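Local structure of glycinin A3B4 subunit (Glycine max, 2D5F) at residues Glu465-Ser468 with Asn469-Leu473. The protein probably serves as an 11S seed storage globulin of soybean, a two-cupin polypeptide that packs with five others into a hexamer. Sequence-based numbering, arbitrary orientation.
Sequences EVLS and NSYNL
Helix 464-471 and the turn that ends it, one of three successive helices (455-461, 464-471 and 475-483) before the last strand of the second cupin half, illustrate how side chains can double the backbone bonds of a closing helix: Asn469 and Ser470 each bond twice to the carbonyl four residues back. Glu465 O receives Asn469 N at 3.2 Å from above its plane, while the amide ND2 of Asn469 reaches it at 2.7 Å, with the oxygen nearly in the plane of that amide. One residue further on, the pattern repeats with a hydroxyl. Ser470 OG lies beside its own backbone N (chi1 -72°), which swings it back along the helix to donate to Val466 O at 2.7 Å; Ser470 N approaches the same oxygen from the opposite face of the carbonyl. Water 1 extends the first pair, accepting from Asn469 ND2 at 2.9 Å and donating to Glu465 OE1, a carboxylate oxygen that also takes the backbone N of Ser245 of the second subunit. Farther along, Tyr471 N meets Leu467 O at 3.0 Å, and Leu467 CD1 lies 4.2 Å from Tyr471 CE1. The Tyr471 hydroxyl bonds to Leu165 O of the second subunit. Asn472 then leaves the helix with positive phi (56°), and Leu473 N turns back to Ser468 O at 3.0 Å, in the carbonyl plane and on a lone pair, the 6→1 bond of a Schellman motif, though its 5→2 partner is not formed. Leu467, Ser468 and Leu473 all touch Val478 of the following helix 475-483. Both N-H bonds of Asn469 ND2 are thus used, one on Glu465 O and one on the water, the hydroxyl proton of Ser470 goes to Val466 O, and the rotation of both side chains is restricted where the neighbouring subunit packs against them.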
loop_
_atom_site.group_PDB
_atom_site.type_symbol
_atom_site.label_atom_id
_atom_site.label_comp_id
_atom_site.label_asym_id
_atom_site.label_seq_id
_atom_site.Cartn_x
_atom_site.Cartn_y
_atom_site.Cartn_z
ATOM N N GLU B 465 10.908 -34.714 19.141
ATOM C CA GLU B 465 11.299 -34.718 20.544
ATOM C C GLU B 465 10.653 -33.624 21.378
ATOM O O GLU B 465 10.606 -33.728 22.612
ATOM C CB GLU B 465 12.819 -34.653 20.687
ATOM C CG GLU B 465 13.481 -36.012 20.524
ATOM C CD GLU B 465 14.951 -35.992 20.880
ATOM O OE1 GLU B 465 15.313 -35.321 21.866
ATOM O OE2 GLU B 465 15.740 -36.659 20.182
ATOM N N VAL B 466 10.160 -32.571 20.731
ATOM C CA VAL B 466 9.492 -31.525 21.496
ATOM C C VAL B 466 8.150 -32.123 21.885
ATOM O O VAL B 466 7.689 -31.954 23.007
ATOM C CB VAL B 466 9.268 -30.229 20.670
ATOM C CG1 VAL B 466 8.304 -29.304 21.405
ATOM C CG2 VAL B 466 10.593 -29.508 20.468
ATOM N N LEU B 467 7.544 -32.847 20.950
ATOM C CA LEU B 467 6.259 -33.500 21.180
ATOM C C LEU B 467 6.388 -34.601 22.247
ATOM O O LEU B 467 5.539 -34.719 23.130
ATOM C CB LEU B 467 5.746 -34.098 19.866
ATOM C CG LEU B 467 4.632 -33.401 19.062
ATOM C CD1 LEU B 467 4.615 -31.906 19.304
ATOM C CD2 LEU B 467 4.824 -33.713 17.586
ATOM N N SER B 468 7.449 -35.399 22.161
ATOM C CA SER B 468 7.664 -36.480 23.129
ATOM C C SER B 468 7.734 -35.950 24.548
ATOM O O SER B 468 7.041 -36.434 25.437
ATOM C CB SER B 468 8.957 -37.240 22.819
ATOM O OG SER B 468 8.784 -38.095 21.704
ATOM N N ASN B 469 8.583 -34.952 24.752
ATOM C CA ASN B 469 8.755 -34.348 26.063
ATOM C C ASN B 469 7.543 -33.531 26.513
ATOM O O ASN B 469 7.326 -33.338 27.711
ATOM C CB ASN B 469 10.016 -33.483 26.056
ATOM C CG ASN B 469 11.290 -34.319 26.036
ATOM O OD1 ASN B 469 11.691 -34.873 27.058
ATOM N ND2 ASN B 469 11.918 -34.427 24.867
ATOM N N SER B 470 6.749 -33.055 25.558
ATOM C CA SER B 470 5.575 -32.269 25.897
ATOM C C SER B 470 4.438 -33.138 26.415
ATOM O O SER B 470 3.790 -32.792 27.401
ATOM C CB SER B 470 5.085 -31.471 24.676
ATOM O OG SER B 470 5.961 -30.397 24.379
ATOM N N TYR B 471 4.209 -34.267 25.752
ATOM C CA TYR B 471 3.121 -35.169 26.118
ATOM C C TYR B 471 3.565 -36.507 26.708
ATOM O O TYR B 471 2.735 -37.386 26.952
ATOM C CB TYR B 471 2.241 -35.449 24.895
ATOM C CG TYR B 471 1.702 -34.211 24.207
ATOM C CD1 TYR B 471 2.280 -33.733 23.029
ATOM C CD2 TYR B 471 0.609 -33.523 24.731
ATOM C CE1 TYR B 471 1.777 -32.593 22.385
ATOM C CE2 TYR B 471 0.099 -32.387 24.100
ATOM C CZ TYR B 471 0.686 -31.925 22.927
ATOM O OH TYR B 471 0.178 -30.801 22.302
ATOM N N ASN B 472 4.863 -36.663 26.942
ATOM C CA ASN B 472 5.379 -37.912 27.486
ATOM C C ASN B 472 4.930 -39.037 26.558
ATOM O O ASN B 472 4.258 -39.978 26.979
ATOM C CB ASN B 472 4.825 -38.154 28.898
ATOM C CG ASN B 472 5.163 -37.029 29.865
ATOM O OD1 ASN B 472 6.334 -36.695 30.065
ATOM N ND2 ASN B 472 4.134 -36.440 30.475
ATOM N N LEU B 473 5.289 -38.920 25.285
ATOM C CA LEU B 473 4.927 -39.917 24.290
ATOM C C LEU B 473 6.165 -40.616 23.746
ATOM O O LEU B 473 7.259 -40.053 23.747
ATOM C CB LEU B 473 4.180 -39.262 23.125
ATOM C CG LEU B 473 2.768 -38.725 23.361
ATOM C CD1 LEU B 473 2.301 -37.972 22.115
ATOM C CD2 LEU B 473 1.820 -39.878 23.684
HETATM O O HOH W 1 14.467 -35.714 24.216
#